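Local atomic coordinates of tryptophane-5-halogenase (Microbispora sp. ATCC PTA-5024, PDB entry 5UAO), a protein that chlorinates tryptophan at carbon 5 during biosynthesis of the lanthipeptide NAI-107, probably using reduced FAD, oxygen and chloride. Residues 116-127 with 139-150. Sequence-based numbering, arbitrary orientation.
Sequences FVAPFDWGTGSV and VNEATLQAMLMT
Thr143 OG1, at the N-cap of helix 144-151, is gripped by Asp121 and by Ala146 N. Thr143 OG1 gives its proton to Asp121 OD1 at 2.6 Å, on the syn lone pair. Ala146 N donates to Thr143 OG1 at 3.1 Å, and with this bond the Thr143 side chain caps the helix. With chi1 at 79°, OG1 lies between the backbone N and the carbonyl carbon, where it can reach both partners. The second carboxylate oxygen, Asp121 OD2, takes Gln145 N at 2.8 Å from above the carboxylate plane. Gly125 O accepts Leu144 N, so two loop acceptors serve the first turn. Gly125 also has no room for a CB, which would run into Asp121 OD2. Next to it, Ser126 and Thr143 form a single beta bridge, and Val127 N donates to Ala142 O.

The Gln145 side chain runs alongside Asp121 in the opposite direction, with amide and carboxylate planes 30° apart. Its OE1 takes a weak bond from Phe120 N, and its NE2 donates to Pro171 O.

Apolar groups fill the strand side. Met149, bent at its last torsion, brings CE tightly against Pro119 CB at 3.3 Å. Val117 CG2 meets Ala146 CB at 3.7 Å. Beyond them, Asn140 OD1 accepts Val117 N at 3.0 Å, tilted 30° from the carbonyl plane. A water joins Val117 O to Val139 O.

An alanine in place of Asp121 would probably leave Gln145 N and the Thr143 hydroxyl without their acceptor, and the hydroxyl freer to turn from its capping position.

Strand 116-119 is an edge strand of its sheet, paired with strand 104-108. The Asp121 carboxylate sits by the positive end of the helix dipole, which is likely to stabilise its charge. The loop that follows the edge strand is thus joined to the start of the helix.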
ATOM      1  N   PHE A 116      17.819 -22.098 -10.262  1.00 24.98           N
ATOM      2  CA  PHE A 116      16.666 -21.430 -10.914  1.00 26.29           C
ATOM      3  C   PHE A 116      17.067 -20.012 -11.173  1.00 26.27           C
ATOM      4  O   PHE A 116      18.047 -19.524 -10.615  1.00 26.00           O
ATOM      5  CB  PHE A 116      15.352 -21.424 -10.091  1.00 25.38           C
ATOM      6  CG  PHE A 116      15.513 -20.855  -8.703  1.00 24.93           C
ATOM      7  CD1 PHE A 116      16.027 -21.661  -7.686  1.00 24.17           C
ATOM      8  CD2 PHE A 116      15.217 -19.532  -8.413  1.00 24.92           C
ATOM      9  CE1 PHE A 116      16.223 -21.178  -6.407  1.00 25.78           C
ATOM     10  CE2 PHE A 116      15.400 -19.035  -7.117  1.00 25.09           C
ATOM     11  CZ  PHE A 116      15.876 -19.858  -6.106  1.00 26.73           C
ATOM     12  N   VAL A 117      16.284 -19.350 -12.000  1.00 24.96           N
ATOM     13  CA  VAL A 117      16.563 -17.977 -12.400  1.00 24.62           C
ATOM     14  C   VAL A 117      15.390 -17.105 -12.028  1.00 24.24           C
ATOM     15  O   VAL A 117      14.239 -17.547 -12.033  1.00 25.77           O
ATOM     16  CB  VAL A 117      16.898 -17.828 -13.926  1.00 26.67           C
ATOM     17  CG1 VAL A 117      18.168 -18.596 -14.264  1.00 29.69           C
ATOM     18  CG2 VAL A 117      15.759 -18.250 -14.805  1.00 29.36           C
ATOM     19  N   ALA A 118      15.713 -15.871 -11.691  1.00 22.44           N
ATOM     20  CA  ALA A 118      14.786 -14.884 -11.246  1.00 24.90           C
ATOM     21  C   ALA A 118      14.930 -13.645 -12.117  1.00 24.33           C
ATOM     22  O   ALA A 118      15.824 -12.829 -11.888  1.00 25.86           O
ATOM     23  CB  ALA A 118      15.110 -14.532  -9.799  1.00 26.30           C
ATOM     24  N   PRO A 119      13.989 -13.435 -13.014  1.00 26.81           N
ATOM     25  CA  PRO A 119      14.067 -12.358 -13.963  1.00 27.53           C
ATOM     26  C   PRO A 119      13.323 -11.087 -13.522  1.00 27.58           C
ATOM     27  O   PRO A 119      12.499 -11.122 -12.630  1.00 30.19           O
ATOM     28  CB  PRO A 119      13.421 -12.988 -15.203  1.00 28.31           C
ATOM     29  CG  PRO A 119      12.286 -13.733 -14.612  1.00 32.60           C
ATOM     30  CD  PRO A 119      12.814 -14.299 -13.299  1.00 31.50           C
ATOM     31  N   PHE A 120      13.568  -9.967 -14.197  1.00 29.44           N
ATOM     32  CA  PHE A 120      12.891  -8.704 -13.882  1.00 30.70           C
ATOM     33  C   PHE A 120      11.547  -8.496 -14.642  1.00 34.88           C
ATOM     34  O   PHE A 120      10.842  -7.527 -14.355  1.00 39.59           O
ATOM     35  CB  PHE A 120      13.780  -7.529 -14.293  1.00 29.01           C
ATOM     36  CG  PHE A 120      14.935  -7.249 -13.365  1.00 26.35           C
ATOM     37  CD1 PHE A 120      14.710  -6.925 -12.006  1.00 29.25           C
ATOM     38  CD2 PHE A 120      16.235  -7.212 -13.857  1.00 27.78           C
ATOM     39  CE1 PHE A 120      15.797  -6.668 -11.152  1.00 31.82           C
ATOM     40  CE2 PHE A 120      17.315  -6.882 -13.035  1.00 28.22           C
ATOM     41  CZ  PHE A 120      17.109  -6.624 -11.680  1.00 27.31           C
ATOM     42  N   ASP A 121      11.229  -9.345 -15.620  1.00 36.65           N
ATOM     43  CA  ASP A 121      10.188  -9.024 -16.645  1.00 39.51           C
ATOM     44  C   ASP A 121       8.800  -9.648 -16.504  1.00 47.19           C
ATOM     45  O   ASP A 121       8.010  -9.734 -17.486  1.00 51.82           O
ATOM     46  CB  ASP A 121      10.672  -9.442 -18.002  1.00 40.73           C
ATOM     47  CG  ASP A 121      10.755 -10.950 -18.147  1.00 38.24           C
ATOM     48  OD1 ASP A 121      10.848 -11.671 -17.121  1.00 33.94           O
ATOM     49  OD2 ASP A 121      10.751 -11.399 -19.308  1.00 37.68           O
ATOM     50  N   TRP A 122       8.493 -10.111 -15.320  1.00 42.95           N
ATOM     51  CA  TRP A 122       7.105 -10.356 -15.001  1.00 49.69           C
ATOM     52  C   TRP A 122       6.163  -9.312 -15.572  1.00 51.67           C
ATOM     53  O   TRP A 122       6.412  -8.111 -15.418  1.00 52.28           O
ATOM     54  CB  TRP A 122       6.987 -10.269 -13.528  1.00 55.14           C
ATOM     55  CG  TRP A 122       6.895 -11.517 -13.026  1.00 64.66           C
ATOM     56  CD1 TRP A 122       7.908 -12.366 -12.710  1.00 67.42           C
ATOM     57  CD2 TRP A 122       5.673 -12.191 -12.786  1.00 71.50           C
ATOM     58  NE1 TRP A 122       7.374 -13.539 -12.231  1.00 80.84           N
ATOM     59  CE2 TRP A 122       5.999 -13.450 -12.259  1.00 77.94           C
ATOM     60  CE3 TRP A 122       4.324 -11.829 -12.933  1.00 68.57           C
ATOM     61  CZ2 TRP A 122       5.014 -14.378 -11.882  1.00 84.33           C
ATOM     62  CZ3 TRP A 122       3.354 -12.726 -12.559  1.00 79.53           C
ATOM     63  CH2 TRP A 122       3.701 -14.000 -12.038  1.00 83.59           C
ATOM     64  N   GLY A 123       5.084  -9.740 -16.217  1.00 49.78           N
ATOM     65  CA  GLY A 123       4.272  -8.760 -16.934  1.00 54.41           C
ATOM     66  C   GLY A 123       4.456  -8.876 -18.430  1.00 55.66           C
ATOM     67  O   GLY A 123       3.952  -9.865 -19.036  1.00 46.48           O
ATOM     68  N   THR A 124       5.170  -7.924 -19.046  1.00 51.08           N
ATOM     69  CA  THR A 124       5.339  -7.982 -20.538  1.00 54.36           C
ATOM     70  C   THR A 124       6.012  -9.266 -21.035  1.00 49.02           C
ATOM     71  O   THR A 124       5.660  -9.783 -22.118  1.00 55.11           O
ATOM     72  CB  THR A 124       6.088  -6.758 -21.134  1.00 59.45           C
ATOM     73  OG1 THR A 124       5.491  -5.547 -20.651  1.00 63.52           O
ATOM     74  CG2 THR A 124       6.062  -6.776 -22.684  1.00 57.12           C
ATOM     75  N   GLY A 125       6.963  -9.788 -20.245  1.00 43.71           N
ATOM     76  CA  GLY A 125       7.630 -11.053 -20.568  1.00 42.04           C
ATOM     77  C   GLY A 125       6.969 -12.332 -20.054  1.00 45.45           C
ATOM     78  O   GLY A 125       7.493 -13.431 -20.275  1.00 39.28           O
ATOM     79  N   SER A 126       5.836 -12.219 -19.361  1.00 44.50           N
ATOM     80  CA  SER A 126       5.256 -13.409 -18.710  1.00 44.35           C
ATOM     81  C   SER A 126       4.883 -14.502 -19.715  1.00 41.91           C
ATOM     82  O   SER A 126       4.332 -14.229 -20.788  1.00 36.34           O
ATOM     83  CB  SER A 126       4.054 -13.049 -17.838  1.00 43.60           C
ATOM     84  OG  SER A 126       4.487 -12.592 -16.570  1.00 47.87           O
ATOM     85  N   VAL A 127       5.224 -15.738 -19.359  1.00 35.78           N
ATOM     86  CA  VAL A 127       4.806 -16.936 -20.128  1.00 37.27           C
ATOM     87  C   VAL A 127       3.883 -17.715 -19.231  1.00 37.15           C
ATOM     88  O   VAL A 127       2.804 -18.128 -19.651  1.00 38.44           O
ATOM     89  CB  VAL A 127       6.005 -17.823 -20.558  1.00 32.96           C
ATOM     90  CG1 VAL A 127       5.555 -19.167 -21.105  1.00 30.93           C
ATOM     91  CG2 VAL A 127       6.847 -17.075 -21.561  1.00 31.33           C
ATOM     92  N   VAL A 139      10.952 -23.209 -12.701  1.00 26.74           N
ATOM     93  CA  VAL A 139      10.416 -21.889 -12.932  1.00 23.68           C
ATOM     94  C   VAL A 139      11.078 -21.177 -14.088  1.00 26.98           C
ATOM     95  O   VAL A 139      10.832 -20.010 -14.295  1.00 23.92           O
ATOM     96  CB  VAL A 139      10.589 -20.943 -11.663  1.00 24.51           C
ATOM     97  CG1 VAL A 139       9.760 -21.435 -10.533  1.00 26.18           C
ATOM     98  CG2 VAL A 139      12.055 -20.834 -11.208  1.00 25.25           C
ATOM     99  N   ASN A 140      11.961 -21.871 -14.796  1.00 27.38           N
ATOM    100  CA  ASN A 140      12.877 -21.263 -15.721  1.00 26.70           C
ATOM    101  C   ASN A 140      12.275 -21.016 -17.083  1.00 27.30           C
ATOM    102  O   ASN A 140      12.914 -20.458 -17.909  1.00 27.42           O
ATOM    103  CB  ASN A 140      14.152 -22.113 -15.829  1.00 27.04           C
ATOM    104  CG  ASN A 140      15.001 -22.060 -14.604  1.00 29.19           C
ATOM    105  OD1 ASN A 140      14.778 -21.288 -13.666  1.00 28.89           O
ATOM    106  ND2 ASN A 140      16.049 -22.816 -14.637  1.00 34.36           N
ATOM    107  N   GLU A 141      11.022 -21.374 -17.279  1.00 28.76           N
ATOM    108  CA  GLU A 141      10.283 -20.942 -18.443  1.00 29.36           C
ATOM    109  C   GLU A 141       9.091 -20.087 -18.076  1.00 33.69           C
ATOM    110  O   GLU A 141       8.130 -19.962 -18.881  1.00 29.15           O
ATOM    111  CB  GLU A 141       9.861 -22.196 -19.292  1.00 33.61           C
ATOM    112  CG  GLU A 141      11.112 -22.863 -19.913  1.00 33.95           C
ATOM    113  CD  GLU A 141      10.804 -23.776 -21.104  1.00 41.39           C
ATOM    114  OE1 GLU A 141       9.604 -24.017 -21.426  1.00 39.67           O
ATOM    115  OE2 GLU A 141      11.768 -24.259 -21.722  1.00 46.72           O
ATOM    116  N   ALA A 142       9.188 -19.419 -16.912  1.00 27.12           N
ATOM    117  CA  ALA A 142       8.109 -18.611 -16.469  1.00 30.75           C
ATOM    118  C   ALA A 142       7.978 -17.298 -17.228  1.00 28.39           C
ATOM    119  O   ALA A 142       6.884 -16.721 -17.243  1.00 30.57           O
ATOM    120  CB  ALA A 142       8.200 -18.314 -15.001  1.00 33.97           C
ATOM    121  N   THR A 143       9.052 -16.834 -17.833  1.00 26.92           N
ATOM    122  CA  THR A 143       9.043 -15.595 -18.586  1.00 29.75           C
ATOM    123  C   THR A 143      10.079 -15.694 -19.721  1.00 30.74           C
ATOM    124  O   THR A 143      10.912 -16.601 -19.753  1.00 28.59           O
ATOM    125  CB  THR A 143       9.375 -14.345 -17.701  1.00 32.49           C
ATOM    126  OG1 THR A 143      10.780 -14.249 -17.465  1.00 31.03           O
ATOM    127  CG2 THR A 143       8.622 -14.302 -16.340  1.00 33.55           C
ATOM    128  N   LEU A 144      10.027 -14.724 -20.641  1.00 32.14           N
ATOM    129  CA  LEU A 144      10.999 -14.615 -21.729  1.00 28.54           C
ATOM    130  C   LEU A 144      12.400 -14.332 -21.183  1.00 29.37           C
ATOM    131  O   LEU A 144      13.319 -14.947 -21.634  1.00 25.62           O
ATOM    132  CB  LEU A 144      10.567 -13.504 -22.713  1.00 32.68           C
ATOM    133  CG  LEU A 144      11.434 -13.171 -23.962  1.00 37.07           C
ATOM    134  CD1 LEU A 144      11.680 -14.389 -24.813  1.00 37.28           C
ATOM    135  CD2 LEU A 144      10.845 -12.054 -24.836  1.00 40.19           C
ATOM    136  N   GLN A 145      12.548 -13.422 -20.194  1.00 26.43           N
ATOM    137  CA  GLN A 145      13.857 -13.137 -19.668  1.00 27.65           C
ATOM    138  C   GLN A 145      14.433 -14.353 -18.969  1.00 26.74           C
ATOM    139  O   GLN A 145      15.663 -14.572 -18.963  1.00 25.52           O
ATOM    140  CB  GLN A 145      13.841 -11.957 -18.708  1.00 31.11           C
ATOM    141  CG  GLN A 145      14.040 -10.609 -19.327  1.00 32.49           C
ATOM    142  CD  GLN A 145      14.132  -9.506 -18.273  1.00 31.62           C
ATOM    143  OE1 GLN A 145      13.684  -9.667 -17.117  1.00 31.74           O
ATOM    144  NE2 GLN A 145      14.665  -8.357 -18.687  1.00 33.35           N
ATOM    145  N   ALA A 146      13.563 -15.171 -18.385  1.00 26.66           N
ATOM    146  CA  ALA A 146      14.066 -16.415 -17.760  1.00 26.56           C
ATOM    147  C   ALA A 146      14.694 -17.295 -18.797  1.00 29.07           C
ATOM    148  O   ALA A 146      15.731 -17.908 -18.526  1.00 26.80           O
ATOM    149  CB  ALA A 146      12.994 -17.165 -17.013  1.00 26.22           C
ATOM    150  N   MET A 147      14.079 -17.367 -19.983  1.00 28.18           N
ATOM    151  CA  MET A 147      14.673 -18.128 -21.129  1.00 29.88           C
ATOM    152  C   MET A 147      15.934 -17.453 -21.731  1.00 29.20           C
ATOM    153  O   MET A 147      16.896 -18.105 -22.082  1.00 32.26           O
ATOM    154  CB  MET A 147      13.636 -18.375 -22.217  1.00 30.41           C
ATOM    155  CG  MET A 147      12.462 -19.237 -21.797  1.00 35.99           C
ATOM    156  SD  MET A 147      11.167 -19.231 -23.045  1.00 33.00           S
ATOM    157  CE  MET A 147       9.948 -20.279 -22.280  1.00 33.16           C
ATOM    158  N   LEU A 148      15.950 -16.134 -21.825  1.00 27.94           N
ATOM    159  CA  LEU A 148      17.183 -15.444 -22.232  1.00 28.98           C
ATOM    160  C   LEU A 148      18.342 -15.737 -21.273  1.00 27.98           C
ATOM    161  O   LEU A 148      19.457 -16.125 -21.676  1.00 25.28           O
ATOM    162  CB  LEU A 148      16.890 -13.955 -22.365  1.00 30.80           C
ATOM    163  CG  LEU A 148      16.031 -13.601 -23.594  1.00 32.67           C
ATOM    164  CD1 LEU A 148      15.223 -12.340 -23.366  1.00 31.99           C
ATOM    165  CD2 LEU A 148      17.011 -13.390 -24.760  1.00 33.85           C
ATOM    166  N   MET A 149      18.039 -15.714 -19.976  1.00 25.93           N
ATOM    167  CA  MET A 149      19.087 -16.057 -19.001  1.00 28.32           C
ATOM    168  C   MET A 149      19.656 -17.484 -19.137  1.00 27.86           C
ATOM    169  O   MET A 149      20.885 -17.675 -19.114  1.00 27.13           O
ATOM    170  CB  MET A 149      18.603 -15.775 -17.586  1.00 26.49           C
ATOM    171  CG  MET A 149      18.375 -14.303 -17.269  1.00 28.69           C
ATOM    172  SD  MET A 149      17.995 -14.099 -15.474  1.00 34.98           S
ATOM    173  CE  MET A 149      16.387 -14.288 -15.570  1.00 24.59           C
ATOM    174  N   THR A 150      18.788 -18.472 -19.249  1.00 27.97           N
ATOM    175  CA  THR A 150      19.287 -19.841 -19.465  1.00 30.66           C
ATOM    176  C   THR A 150      19.991 -20.055 -20.832  1.00 28.55           C
ATOM    177  O   THR A 150      20.833 -20.934 -20.960  1.00 26.58           O
ATOM    178  CB  THR A 150      18.235 -20.941 -19.234  1.00 31.15           C
ATOM    179  OG1 THR A 150      17.113 -20.744 -20.108  1.00 30.26           O
ATOM    180  CG2 THR A 150      17.766 -20.913 -17.770  1.00 34.52           C
TER
HETATM  181  O   HOH W   1      11.751 -17.562 -13.214  1.00 26.93           O
HETATM  182  O   HOH W   2       5.187 -15.172 -15.004  1.00 58.33           O